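Putative uncharacterized protein PH0594 (Pyrococcus horikoshii, PDB 4HXF) is an acylaminoacyl peptidase, probably a serine-type endopeptidase of the prolyl oligopeptidase family, that forms a self-compartmentalizing hexamer and selects its substrates through multimerization. Local coordinates at residues A[48-53]-A[333-338]; A[470-475]-A[536-541]; A[526-531]-A[558-563]. All coordinates share one frame; numbering follows the deposited sequence.

Interaction 1. Residues A[48-53]-A[333-338]; sequences ENLEDG and RQLTDY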
ATOM      1  N   GLU A  48      -2.284  40.191  -5.778  1.00 17.30           N
ATOM      2  CA  GLU A  48      -2.996  41.179  -6.593  1.00 23.83           C
ATOM      3  C   GLU A  48      -2.130  42.283  -7.041  1.00 26.18           C
ATOM      4  O   GLU A  48      -1.296  42.811  -6.269  1.00 26.61           O
ATOM      5  CB  GLU A  48      -4.145  41.818  -5.901  1.00 29.33           C
ATOM      6  CG  GLU A  48      -5.038  40.776  -5.445  1.00 31.77           C
ATOM      7  CD  GLU A  48      -6.461  41.240  -5.277  1.00 35.66           C
ATOM      8  OE1 GLU A  48      -6.873  42.398  -5.586  1.00 33.99           O
ATOM      9  OE2 GLU A  48      -7.135  40.359  -4.744  1.00 23.95           O
ATOM     10  N   ASN A  49      -2.313  42.658  -8.304  1.00 28.06           N
ATOM     11  CA  ASN A  49      -1.443  43.757  -8.809  1.00 34.39           C
ATOM     12  C   ASN A  49      -2.341  44.933  -8.915  1.00 39.20           C
ATOM     13  O   ASN A  49      -3.216  44.884  -9.766  1.00 46.03           O
ATOM     14  CB  ASN A  49      -0.821  43.521 -10.192  1.00 44.51           C
ATOM     15  CG  ASN A  49      -0.022  44.773 -10.666  1.00 51.24           C
ATOM     16  OD1 ASN A  49      -0.577  45.859 -10.854  1.00 52.86           O
ATOM     17  ND2 ASN A  49       1.272  44.644 -10.694  1.00 43.12           N
ATOM     18  N   LEU A  50      -2.067  45.979  -8.104  1.00 41.28           N
ATOM     19  CA  LEU A  50      -2.981  47.102  -7.898  1.00 42.39           C
ATOM     20  C   LEU A  50      -2.977  47.950  -9.214  1.00 54.35           C
ATOM     21  O   LEU A  50      -3.950  48.604  -9.536  1.00 54.82           O
ATOM     22  CB  LEU A  50      -2.564  47.912  -6.670  1.00 46.78           C
ATOM     23  CG  LEU A  50      -2.547  47.165  -5.343  1.00 38.57           C
ATOM     24  CD1 LEU A  50      -1.674  47.836  -4.273  1.00 40.24           C
ATOM     25  CD2 LEU A  50      -3.977  46.994  -4.910  1.00 47.55           C
ATOM     26  N   GLU A  51      -1.874  47.860  -9.971  1.00 60.09           N
ATOM     27  CA  GLU A  51      -1.887  48.108 -11.435  1.00 74.62           C
ATOM     28  C   GLU A  51      -3.093  47.562 -12.279  1.00 82.48           C
ATOM     29  O   GLU A  51      -3.604  48.333 -13.084  1.00101.91           O
ATOM     30  N   ASP A  52      -3.544  46.289 -12.136  1.00 78.80           N
ATOM     31  CA  ASP A  52      -4.780  45.805 -12.861  1.00 57.09           C
ATOM     32  C   ASP A  52      -5.993  45.301 -12.005  1.00 63.83           C
ATOM     33  O   ASP A  52      -7.126  45.204 -12.511  1.00 61.76           O
ATOM     34  CB  ASP A  52      -4.444  44.842 -14.013  1.00 45.27           C
ATOM     35  N   GLY A  53      -5.839  45.033 -10.708  1.00 54.60           N
ATOM     36  CA  GLY A  53      -6.920  44.320  -9.939  1.00 50.46           C
ATOM     37  C   GLY A  53      -6.938  42.839 -10.375  1.00 40.27           C
ATOM     38  O   GLY A  53      -7.699  41.972  -9.810  1.00 42.01           O
ATOM     39  N   ARG A 333     -10.440  52.557   0.030  1.00 24.76           N
ATOM     40  CA  ARG A 333     -11.048  51.906  -1.151  1.00 28.02           C
ATOM     41  C   ARG A 333     -11.150  50.426  -0.778  1.00 21.76           C
ATOM     42  O   ARG A 333     -10.153  49.834  -0.449  1.00 23.67           O
ATOM     43  CB  ARG A 333     -10.111  52.031  -2.369  1.00 31.54           C
ATOM     44  CG  ARG A 333     -10.724  51.617  -3.734  1.00 42.17           C
ATOM     45  CD  ARG A 333      -9.960  52.137  -4.998  1.00 48.09           C
ATOM     46  NE  ARG A 333      -8.942  51.216  -5.562  1.00 50.49           N
ATOM     47  N   GLN A 334     -12.319  49.841  -0.949  1.00 23.43           N
ATOM     48  CA  GLN A 334     -12.406  48.379  -0.785  1.00 23.62           C
ATOM     49  C   GLN A 334     -11.797  47.646  -2.004  1.00 24.01           C
ATOM     50  O   GLN A 334     -12.093  48.069  -3.170  1.00 26.94           O
ATOM     51  CB  GLN A 334     -13.831  48.006  -0.557  1.00 21.11           C
ATOM     52  CG  GLN A 334     -14.040  46.480  -0.237  1.00 21.59           C
ATOM     53  CD  GLN A 334     -15.494  46.192   0.030  1.00 26.87           C
ATOM     54  OE1 GLN A 334     -16.289  47.109   0.191  1.00 26.81           O
ATOM     55  NE2 GLN A 334     -15.890  44.911   0.017  1.00 20.93           N
ATOM     56  N   LEU A 335     -10.895  46.715  -1.784  1.00 21.69           N
ATOM     57  CA  LEU A 335     -10.187  45.989  -2.823  1.00 22.48           C
ATOM     58  C   LEU A 335     -10.908  44.688  -3.101  1.00 23.85           C
ATOM     59  O   LEU A 335     -10.838  44.228  -4.239  1.00 27.09           O
ATOM     60  CB  LEU A 335      -8.678  45.647  -2.536  1.00 21.28           C
ATOM     61  CG  LEU A 335      -7.873  46.960  -2.371  1.00 26.12           C
ATOM     62  CD1 LEU A 335      -6.440  46.512  -2.108  1.00 24.30           C
ATOM     63  CD2 LEU A 335      -8.063  47.716  -3.690  1.00 25.70           C
ATOM     64  N   THR A 336     -11.411  43.996  -2.079  1.00 18.53           N
ATOM     65  CA  THR A 336     -11.931  42.600  -2.334  1.00 18.23           C
ATOM     66  C   THR A 336     -13.401  42.585  -1.908  1.00 17.10           C
ATOM     67  O   THR A 336     -13.839  43.331  -1.001  1.00 17.66           O
ATOM     68  CB  THR A 336     -11.160  41.488  -1.666  1.00 15.90           C
ATOM     69  OG1 THR A 336     -11.327  41.523  -0.233  1.00 16.36           O
ATOM     70  CG2 THR A 336      -9.670  41.452  -1.975  1.00 16.77           C
ATOM     71  N   ASP A 337     -14.155  41.610  -2.438  1.00 17.20           N
ATOM     72  CA  ASP A 337     -15.493  41.407  -2.061  1.00 16.89           C
ATOM     73  C   ASP A 337     -15.822  39.876  -2.114  1.00 15.94           C
ATOM     74  O   ASP A 337     -16.774  39.429  -2.765  1.00 15.62           O
ATOM     75  CB  ASP A 337     -16.473  42.133  -2.961  1.00 20.33           C
ATOM     76  CG  ASP A 337     -17.868  42.182  -2.374  1.00 25.46           C
ATOM     77  OD1 ASP A 337     -18.033  42.072  -1.153  1.00 30.59           O
ATOM     78  OD2 ASP A 337     -18.808  42.334  -3.182  1.00 35.91           O
ATOM     79  N   TYR A 338     -14.958  39.088  -1.489  1.00 14.32           N
ATOM     80  CA  TYR A 338     -15.071  37.621  -1.558  1.00 15.35           C
ATOM     81  C   TYR A 338     -16.397  37.079  -1.116  1.00 15.17           C
ATOM     82  O   TYR A 338     -16.929  36.198  -1.781  1.00 14.82           O
ATOM     83  CB  TYR A 338     -13.992  36.902  -0.749  1.00 15.32           C
ATOM     84  CG  TYR A 338     -12.659  36.818  -1.449  1.00 17.26           C
ATOM     85  CD1 TYR A 338     -11.732  37.826  -1.358  1.00 16.05           C
ATOM     86  CD2 TYR A 338     -12.384  35.785  -2.309  1.00 16.46           C
ATOM     87  CE1 TYR A 338     -10.514  37.793  -2.005  1.00 15.71           C
ATOM     88  CE2 TYR A 338     -11.194  35.775  -3.032  1.00 15.24           C
ATOM     89  CZ  TYR A 338     -10.253  36.742  -2.838  1.00 14.35           C
ATOM     90  OH  TYR A 338      -9.101  36.700  -3.546  1.00 15.49           O
TER
HETATM   91  O   HOH W   1      -9.605  42.409  -5.656  1.00 32.01           O
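Glu48 meets Thr336, and through a water Leu335, where the first and last blades of the beta-propeller come together. Glu48 lies at the end of the third strand of the first blade, 40-49, and residues 333-338 run out of the outermost strand of the last blade, 332-334. Of the touching residues, Glu48 has the most surface buried. Its CG stands anti to the carbonyl carbon (chi1 -56°), and the chain runs on extended, which carries the carboxylate toward the last blade. The two oxygens do different work. OE1 of Glu48 accepts a hydrogen bond from a water 2.7 Å away, and the same water donates to the backbone O of Leu335 at 2.6 Å, so one molecule bridges the strand end and the departing chain. OE2 of Glu48 lies 3.9 Å from CG2 of Thr336, a van der Waals approach; its strong partners are the hydroxyl of Tyr29 and the guanidinium of Arg55, both in the first blade. The Tyr29 hydroxyl also pairs with OH of Tyr338. OG1 of Thr336 turns to its own blade, bonding to Glu324 and to the backbone of Leu325.

Beside this polar patch lies an apolar one. Leu335, whose CB points at residues 48-53, brings CD1 to 3.8 Å from CD2 of Leu50, and the two side chains meet at about a right angle, methyl against methyl. Leu50 also rests on Val27, while Leu335 leans on Leu325 and Leu327.

The two segments thus meet through a water, a methyl pair and a carboxylate secured within its own blade, and the Tyr29-Tyr338 hydroxyl pair joins them at second hand. This chemistry is consistent with the open ('non-Velcro') propeller of prolyl oligopeptidases, in which side-chain contacts rather than a shared sheet join the first and last blades.

Interaction 2. Residues A[470-475]-A[536-541]; sequences YMTNWA and APLLLI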
ATOM      1  N   TYR A 470     -15.877  30.588  32.712  1.00 12.46           N
ATOM      2  CA  TYR A 470     -15.849  30.901  34.139  1.00 12.06           C
ATOM      3  C   TYR A 470     -17.109  31.657  34.498  1.00 12.69           C
ATOM      4  O   TYR A 470     -17.759  31.457  35.520  1.00 12.39           O
ATOM      5  CB  TYR A 470     -14.586  31.798  34.432  1.00 13.18           C
ATOM      6  CG  TYR A 470     -14.678  32.459  35.797  1.00 12.16           C
ATOM      7  CD1 TYR A 470     -14.500  31.768  36.926  1.00 12.19           C
ATOM      8  CD2 TYR A 470     -14.937  33.801  35.911  1.00 13.83           C
ATOM      9  CE1 TYR A 470     -14.580  32.381  38.149  1.00 12.41           C
ATOM     10  CE2 TYR A 470     -15.002  34.464  37.093  1.00 13.54           C
ATOM     11  CZ  TYR A 470     -14.789  33.718  38.272  1.00 14.60           C
ATOM     12  OH  TYR A 470     -14.906  34.358  39.534  1.00 15.29           O
ATOM     13  N   MET A 471     -17.368  32.755  33.765  1.00 12.81           N
ATOM     14  CA  MET A 471     -18.476  33.615  34.185  1.00 13.19           C
ATOM     15  C   MET A 471     -19.874  33.020  33.989  1.00 10.89           C
ATOM     16  O   MET A 471     -20.752  33.280  34.787  1.00 13.24           O
ATOM     17  CB  MET A 471     -18.483  34.906  33.421  1.00 13.61           C
ATOM     18  CG  MET A 471     -19.432  35.991  33.934  1.00 14.01           C
ATOM     19  SD  MET A 471     -18.891  36.630  35.533  1.00 14.25           S
ATOM     20  CE  MET A 471     -17.312  37.334  35.178  1.00 13.84           C
ATOM     21  N   THR A 472     -20.031  32.135  33.039  1.00 12.29           N
ATOM     22  CA  THR A 472     -21.228  31.332  32.889  1.00 12.59           C
ATOM     23  C   THR A 472     -21.382  30.407  34.100  1.00 12.51           C
ATOM     24  O   THR A 472     -22.444  30.304  34.699  1.00 13.11           O
ATOM     25  CB  THR A 472     -21.182  30.474  31.582  1.00 14.13           C
ATOM     26  OG1 THR A 472     -21.202  31.375  30.448  1.00 14.75           O
ATOM     27  CG2 THR A 472     -22.386  29.544  31.438  1.00 12.69           C
ATOM     28  N   ASN A 473     -20.299  29.694  34.418  1.00 11.91           N
ATOM     29  CA  ASN A 473     -20.285  28.852  35.650  1.00 12.63           C
ATOM     30  C   ASN A 473     -20.713  29.633  36.881  1.00 13.68           C
ATOM     31  O   ASN A 473     -21.565  29.285  37.726  1.00 13.52           O
ATOM     32  CB  ASN A 473     -18.898  28.241  35.924  1.00 10.95           C
ATOM     33  CG  ASN A 473     -18.394  27.307  34.860  1.00 11.60           C
ATOM     34  OD1 ASN A 473     -19.153  26.781  34.024  1.00 13.00           O
ATOM     35  ND2 ASN A 473     -17.046  27.044  34.905  1.00 12.37           N
ATOM     36  N   TRP A 474     -20.072  30.806  37.025  1.00 12.62           N
ATOM     37  CA  TRP A 474     -20.268  31.672  38.176  1.00 12.82           C
ATOM     38  C   TRP A 474     -21.656  32.172  38.252  1.00 13.28           C
ATOM     39  O   TRP A 474     -22.346  32.081  39.271  1.00 14.14           O
ATOM     40  CB  TRP A 474     -19.290  32.814  38.058  1.00 12.95           C
ATOM     41  CG  TRP A 474     -19.257  33.721  39.281  1.00 14.28           C
ATOM     42  CD1 TRP A 474     -19.607  35.028  39.277  1.00 12.15           C
ATOM     43  CD2 TRP A 474     -18.680  33.459  40.619  1.00 12.83           C
ATOM     44  NE1 TRP A 474     -19.433  35.593  40.498  1.00 14.15           N
ATOM     45  CE2 TRP A 474     -18.859  34.678  41.375  1.00 13.49           C
ATOM     46  CE3 TRP A 474     -18.148  32.349  41.267  1.00 13.58           C
ATOM     47  CZ2 TRP A 474     -18.382  34.819  42.632  1.00 14.98           C
ATOM     48  CZ3 TRP A 474     -17.736  32.465  42.572  1.00 14.01           C
ATOM     49  CH2 TRP A 474     -17.843  33.653  43.275  1.00 15.12           C
ATOM     50  N   ALA A 475     -22.181  32.635  37.127  1.00 13.89           N
ATOM     51  CA  ALA A 475     -23.523  33.176  37.037  1.00 15.18           C
ATOM     52  C   ALA A 475     -24.583  32.148  37.483  1.00 15.57           C
ATOM     53  O   ALA A 475     -25.546  32.467  38.229  1.00 16.55           O
ATOM     54  CB  ALA A 475     -23.824  33.572  35.593  1.00 14.86           C
ATOM     55  N   ALA A 536     -30.076  25.721  36.945  1.00 17.87           N
ATOM     56  CA  ALA A 536     -30.347  25.721  35.515  1.00 16.82           C
ATOM     57  C   ALA A 536     -29.566  24.654  34.811  1.00 16.32           C
ATOM     58  O   ALA A 536     -28.405  24.435  35.153  1.00 16.16           O
ATOM     59  CB  ALA A 536     -29.928  27.099  34.912  1.00 17.95           C
ATOM     60  N   PRO A 537     -30.148  24.012  33.810  1.00 15.69           N
ATOM     61  CA  PRO A 537     -29.350  23.049  33.022  1.00 16.06           C
ATOM     62  C   PRO A 537     -28.118  23.670  32.374  1.00 16.01           C
ATOM     63  O   PRO A 537     -28.181  24.826  31.866  1.00 15.95           O
ATOM     64  CB  PRO A 537     -30.305  22.541  31.942  1.00 16.16           C
ATOM     65  CG  PRO A 537     -31.458  23.478  32.025  1.00 22.02           C
ATOM     66  CD  PRO A 537     -31.526  24.120  33.338  1.00 18.23           C
ATOM     67  N   LEU A 538     -27.047  22.921  32.414  1.00 16.11           N
ATOM     68  CA  LEU A 538     -25.741  23.401  31.960  1.00 15.77           C
ATOM     69  C   LEU A 538     -25.096  22.371  31.015  1.00 14.76           C
ATOM     70  O   LEU A 538     -25.067  21.198  31.260  1.00 14.94           O
ATOM     71  CB  LEU A 538     -24.836  23.608  33.171  1.00 15.13           C
ATOM     72  CG  LEU A 538     -23.375  23.947  32.849  1.00 14.79           C
ATOM     73  CD1 LEU A 538     -23.196  25.337  32.153  1.00 13.93           C
ATOM     74  CD2 LEU A 538     -22.595  23.898  34.204  1.00 15.93           C
ATOM     75  N   LEU A 539     -24.592  22.859  29.908  1.00 13.13           N
ATOM     76  CA  LEU A 539     -23.734  22.108  28.974  1.00 13.17           C
ATOM     77  C   LEU A 539     -22.368  22.638  29.129  1.00 13.77           C
ATOM     78  O   LEU A 539     -22.104  23.873  28.960  1.00 13.44           O
ATOM     79  CB  LEU A 539     -24.182  22.283  27.511  1.00 14.01           C
ATOM     80  CG  LEU A 539     -23.274  21.611  26.495  1.00 14.72           C
ATOM     81  CD1 LEU A 539     -23.135  20.071  26.636  1.00 15.54           C
ATOM     82  CD2 LEU A 539     -23.803  22.054  25.101  1.00 13.89           C
ATOM     83  N   LEU A 540     -21.462  21.739  29.463  1.00 13.53           N
ATOM     84  CA  LEU A 540     -20.017  22.013  29.511  1.00 11.97           C
ATOM     85  C   LEU A 540     -19.373  21.482  28.246  1.00 11.61           C
ATOM     86  O   LEU A 540     -19.658  20.350  27.775  1.00 13.96           O
ATOM     87  CB  LEU A 540     -19.362  21.364  30.765  1.00 12.08           C
ATOM     88  CG  LEU A 540     -19.711  22.074  32.057  1.00 12.04           C
ATOM     89  CD1 LEU A 540     -19.594  21.062  33.262  1.00 14.48           C
ATOM     90  CD2 LEU A 540     -18.817  23.360  32.228  1.00 12.00           C
ATOM     91  N   ILE A 541     -18.557  22.345  27.577  1.00 12.39           N
ATOM     92  CA  ILE A 541     -17.820  21.937  26.395  1.00 12.98           C
ATOM     93  C   ILE A 541     -16.374  22.111  26.726  1.00 13.86           C
ATOM     94  O   ILE A 541     -15.966  23.188  27.238  1.00 13.37           O
ATOM     95  CB  ILE A 541     -18.200  22.834  25.185  1.00 14.09           C
ATOM     96  CG1 ILE A 541     -19.639  22.604  24.781  1.00 14.48           C
ATOM     97  CG2 ILE A 541     -17.266  22.488  23.994  1.00 15.15           C
ATOM     98  CD1 ILE A 541     -20.272  23.476  23.700  1.00 14.44           C
TER
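Thr472 and Asn473 of helix 467-478 lie against Leu538 and Leu540 of strand 538-543 in the alpha/beta-hydrolase fold, where this helix follows the strand 460-465 and a probable nucleophile elbow. The helix segment packs on the sheet nearly antiparallel to the strand, its axis 10.6 Å away at an angle of 157° between chain directions. The CA atoms of Asn473 and Leu538 come nearest, 8.5 Å apart.

The apolar contacts come from leucine methyls reaching from the strand toward the helix. CD1 of Leu538 comes to 4.3 Å from CG2 of Thr472, a loose touch. Leu538 also packs on Phe557 and Leu561 of helix 552-563, so it sits where two helices and the sheet meet.

A second kind of contact sets methyls against an amide. CG of Asn473 lies anti to the carbonyl carbon (chi1 -62°), which swings the amide out over the strand, and there it crosses Leu540 at about a right angle. OD1 of Asn473 also approaches CD2 of Leu538, at 4.5 Å; both leucine contacts are plain van der Waals approaches.

The polar needs of the buried helix residues are met by other parts of the domain. Thr472 turns OG1 back onto O of Gly468, within the helix, leaving CG2 to face the strand. ND2 of Asn473 is bonded to the backbone O of Ile491, a residue of the inhibitor pocket, and its OD1 to the hydroxyl of Ser487 on the neighbouring strand 484-488. These two bonds fix the amide's rotation, tying the helix to the sheet and to the edge of that pocket. OD1 of Asn473, while bonded to OG of Ser487, stands 3.9 Å from CD2 of Leu540.

Interaction 3. Residues A[526-531]-A[558-563]; sequences SPLFYA and YHVLKD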
ATOM      1  N   SER A 526     -14.255  30.846  43.113  1.00 12.92           N
ATOM      2  CA  SER A 526     -14.306  29.703  42.235  1.00 12.14           C
ATOM      3  C   SER A 526     -15.693  29.076  42.213  1.00 12.96           C
ATOM      4  O   SER A 526     -16.185  28.660  43.273  1.00 13.69           O
ATOM      5  CB  SER A 526     -13.289  28.632  42.724  1.00 12.90           C
ATOM      6  OG  SER A 526     -11.916  29.034  42.418  1.00 13.16           O
ATOM      7  N   PRO A 527     -16.288  28.940  41.036  1.00 12.75           N
ATOM      8  CA  PRO A 527     -17.645  28.307  40.911  1.00 13.65           C
ATOM      9  C   PRO A 527     -17.773  26.906  41.561  1.00 15.56           C
ATOM     10  O   PRO A 527     -18.847  26.632  42.078  1.00 13.87           O
ATOM     11  CB  PRO A 527     -17.886  28.236  39.405  1.00 14.01           C
ATOM     12  CG  PRO A 527     -17.052  29.393  38.876  1.00 14.53           C
ATOM     13  CD  PRO A 527     -15.882  29.542  39.768  1.00 14.80           C
ATOM     14  N   LEU A 528     -16.701  26.125  41.512  1.00 13.79           N
ATOM     15  CA  LEU A 528     -16.746  24.765  42.034  1.00 13.59           C
ATOM     16  C   LEU A 528     -17.336  24.702  43.423  1.00 13.35           C
ATOM     17  O   LEU A 528     -18.152  23.810  43.734  1.00 16.12           O
ATOM     18  CB  LEU A 528     -15.349  24.098  42.000  1.00 13.30           C
ATOM     19  CG  LEU A 528     -15.358  22.598  42.297  1.00 14.28           C
ATOM     20  CD1 LEU A 528     -15.957  21.897  41.118  1.00 15.85           C
ATOM     21  CD2 LEU A 528     -13.874  22.111  42.483  1.00 16.67           C
ATOM     22  N   PHE A 529     -16.970  25.641  44.266  1.00 13.90           N
ATOM     23  CA  PHE A 529     -17.345  25.588  45.670  1.00 14.94           C
ATOM     24  C   PHE A 529     -18.819  25.959  45.920  1.00 17.25           C
ATOM     25  O   PHE A 529     -19.352  25.766  47.044  1.00 18.11           O
ATOM     26  CB  PHE A 529     -16.443  26.468  46.477  1.00 15.02           C
ATOM     27  CG  PHE A 529     -15.096  25.961  46.524  1.00 17.55           C
ATOM     28  CD1 PHE A 529     -14.196  26.223  45.547  1.00 19.72           C
ATOM     29  CD2 PHE A 529     -14.770  24.977  47.466  1.00 21.03           C
ATOM     30  CE1 PHE A 529     -12.969  25.643  45.526  1.00 23.69           C
ATOM     31  CE2 PHE A 529     -13.518  24.332  47.461  1.00 23.98           C
ATOM     32  CZ  PHE A 529     -12.582  24.718  46.483  1.00 24.76           C
ATOM     33  N   TYR A 530     -19.477  26.505  44.906  1.00 14.30           N
ATOM     34  CA  TYR A 530     -20.877  26.916  44.973  1.00 13.57           C
ATOM     35  C   TYR A 530     -21.775  26.125  44.103  1.00 14.97           C
ATOM     36  O   TYR A 530     -22.914  26.507  43.807  1.00 16.01           O
ATOM     37  CB  TYR A 530     -20.949  28.408  44.511  1.00 14.59           C
ATOM     38  CG  TYR A 530     -20.069  29.359  45.354  1.00 13.95           C
ATOM     39  CD1 TYR A 530     -18.767  29.664  44.957  1.00 14.62           C
ATOM     40  CD2 TYR A 530     -20.600  30.131  46.356  1.00 15.93           C
ATOM     41  CE1 TYR A 530     -17.995  30.554  45.647  1.00 15.26           C
ATOM     42  CE2 TYR A 530     -19.815  31.115  47.023  1.00 15.89           C
ATOM     43  CZ  TYR A 530     -18.508  31.306  46.621  1.00 14.89           C
ATOM     44  OH  TYR A 530     -17.733  32.147  47.405  1.00 16.56           O
ATOM     45  N   ALA A 531     -21.263  24.962  43.653  1.00 14.59           N
ATOM     46  CA  ALA A 531     -22.058  24.033  42.798  1.00 14.13           C
ATOM     47  C   ALA A 531     -23.445  23.718  43.329  1.00 14.57           C
ATOM     48  O   ALA A 531     -24.345  23.550  42.523  1.00 16.46           O
ATOM     49  CB  ALA A 531     -21.223  22.763  42.650  1.00 15.01           C
ATOM     50  N   TYR A 558     -18.405  19.307  36.186  1.00 11.56           N
ATOM     51  CA  TYR A 558     -19.328  18.284  35.743  1.00 10.57           C
ATOM     52  C   TYR A 558     -19.536  17.173  36.788  1.00 12.26           C
ATOM     53  O   TYR A 558     -20.701  16.913  37.226  1.00 12.50           O
ATOM     54  CB  TYR A 558     -18.857  17.662  34.432  1.00 12.02           C
ATOM     55  CG  TYR A 558     -19.778  16.524  33.967  1.00 12.07           C
ATOM     56  CD1 TYR A 558     -21.021  16.777  33.416  1.00 13.20           C
ATOM     57  CD2 TYR A 558     -19.444  15.226  34.212  1.00 11.56           C
ATOM     58  CE1 TYR A 558     -21.881  15.739  33.075  1.00 12.94           C
ATOM     59  CE2 TYR A 558     -20.289  14.176  33.925  1.00 13.65           C
ATOM     60  CZ  TYR A 558     -21.521  14.453  33.331  1.00 13.49           C
ATOM     61  OH  TYR A 558     -22.424  13.461  33.024  1.00 14.09           O
ATOM     62  N   HIS A 559     -18.436  16.543  37.262  1.00 12.07           N
ATOM     63  CA  HIS A 559     -18.608  15.480  38.254  1.00 11.74           C
ATOM     64  C   HIS A 559     -19.275  15.912  39.564  1.00 12.77           C
ATOM     65  O   HIS A 559     -20.106  15.209  40.149  1.00 13.00           O
ATOM     66  CB  HIS A 559     -17.262  14.818  38.608  1.00 11.37           C
ATOM     67  CG  HIS A 559     -16.685  13.944  37.555  1.00 11.88           C
ATOM     68  ND1 HIS A 559     -15.358  13.597  37.510  1.00 12.64           N
ATOM     69  CD2 HIS A 559     -17.325  13.135  36.556  1.00 12.39           C
ATOM     70  CE1 HIS A 559     -15.188  12.632  36.494  1.00 16.05           C
ATOM     71  NE2 HIS A 559     -16.386  12.367  35.960  1.00 13.96           N
ATOM     72  N   VAL A 560     -18.839  17.100  40.030  1.00 12.97           N
ATOM     73  CA  VAL A 560     -19.343  17.627  41.297  1.00 13.81           C
ATOM     74  C   VAL A 560     -20.794  17.985  41.138  1.00 14.41           C
ATOM     75  O   VAL A 560     -21.612  17.671  42.033  1.00 15.30           O
ATOM     76  CB  VAL A 560     -18.478  18.768  41.832  1.00 14.21           C
ATOM     77  CG1 VAL A 560     -19.245  19.536  42.891  1.00 14.70           C
ATOM     78  CG2 VAL A 560     -17.096  18.250  42.315  1.00 13.84           C
ATOM     79  N   LEU A 561     -21.167  18.635  40.054  1.00 12.79           N
ATOM     80  CA  LEU A 561     -22.617  18.917  39.793  1.00 13.46           C
ATOM     81  C   LEU A 561     -23.455  17.612  39.700  1.00 14.64           C
ATOM     82  O   LEU A 561     -24.530  17.526  40.305  1.00 15.72           O
ATOM     83  CB  LEU A 561     -22.772  19.823  38.504  1.00 12.97           C
ATOM     84  CG  LEU A 561     -22.319  21.255  38.637  1.00 14.19           C
ATOM     85  CD1 LEU A 561     -22.158  21.790  37.231  1.00 13.37           C
ATOM     86  CD2 LEU A 561     -23.301  22.038  39.511  1.00 14.01           C
ATOM     87  N   LYS A 562     -22.935  16.558  39.094  1.00 13.28           N
ATOM     88  CA  LYS A 562     -23.630  15.313  39.062  1.00 14.18           C
ATOM     89  C   LYS A 562     -23.720  14.700  40.489  1.00 14.22           C
ATOM     90  O   LYS A 562     -24.758  14.125  40.844  1.00 14.24           O
ATOM     91  CB  LYS A 562     -22.904  14.323  38.130  1.00 15.56           C
ATOM     92  CG  LYS A 562     -23.074  14.676  36.642  1.00 15.49           C
ATOM     93  CD  LYS A 562     -24.471  14.552  36.049  1.00 20.09           C
ATOM     94  CE  LYS A 562     -24.998  13.249  36.193  1.00 21.02           C
ATOM     95  NZ  LYS A 562     -26.422  13.110  35.544  1.00 21.76           N
ATOM     96  N   ASP A 563     -22.666  14.868  41.297  1.00 14.90           N
ATOM     97  CA  ASP A 563     -22.626  14.316  42.674  1.00 16.13           C
ATOM     98  C   ASP A 563     -23.727  14.988  43.520  1.00 16.38           C
ATOM     99  O   ASP A 563     -24.202  14.439  44.497  1.00 19.85           O
ATOM    100  CB  ASP A 563     -21.289  14.590  43.311  1.00 16.24           C
ATOM    101  CG  ASP A 563     -20.914  13.621  44.414  1.00 18.74           C
ATOM    102  OD1 ASP A 563     -21.435  12.503  44.464  1.00 16.57           O
ATOM    103  OD2 ASP A 563     -20.071  14.011  45.250  1.00 17.46           O
TER
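Ala531 and Val560 have the most surface buried on their respective segments, where the 3-10 turn at 527-531 lies against helix 552-563. The CB of each points toward the opposite segment. The methyl of Ala531 is a small bump that drops into the fork between two helix residues: CB of Ala531 is 3.8 Å from CG1 of Val560 and equally far from CD2 of Leu561. Val560 in turn is a two-pronged wedge. With CG1 anti to its backbone N (chi1 163°), one prong faces Ala531, while CG2 meets CD1 of Leu528 at 4.0 Å. The isopropyl group therefore fills the notch between Leu528 and Ala531, and the Leu528 side chain lies across it at about a right angle.

Leu561 closes the other flank. Its CD2 lies 3.5 Å from the backbone O of Ala531, so the methyl also leans on the main chain of the turn, and the CA atoms of these two residues approach to 6.0 Å. Leu561 also packs on Val568 and on Leu538 of the central sheet.

All four residues are buried, and every contact between them is apolar or methyl to main chain. A neighbouring subunit borders this packing: its Tyr498 rests on Val560, and its Lys509 forms a salt bridge with Asp563.

Helix 552-563 links the parallel neighbours 538-543 and 568-573, the beta-alpha-beta crossover typical of the C-terminal half of an alpha/beta-hydrolase sheet, here covered by the turn that leads into the first of those strands.

How the interactions relate
From the N terminus, interaction 1 comes first: residues 48-53 of the opening propeller blade wait some 280 residues for 333-338 of the last, and their meeting joins the two ends of the propeller. The chain then enters the hydrolase domain, where the other two contacts cross. Segment 470-475 is followed by 526-531 before 536-541 completes interaction 2, and 558-563 then completes interaction 3. Their centres are about 10 Å apart and they touch, with Pro527 packed on Tyr470 and Asn473, and Leu540 on Tyr558, so two helices, a turn and a strand form one body. Interaction 1 lies on the opposite side of the chain's centre, its centre about 45 Å from that of interaction 2.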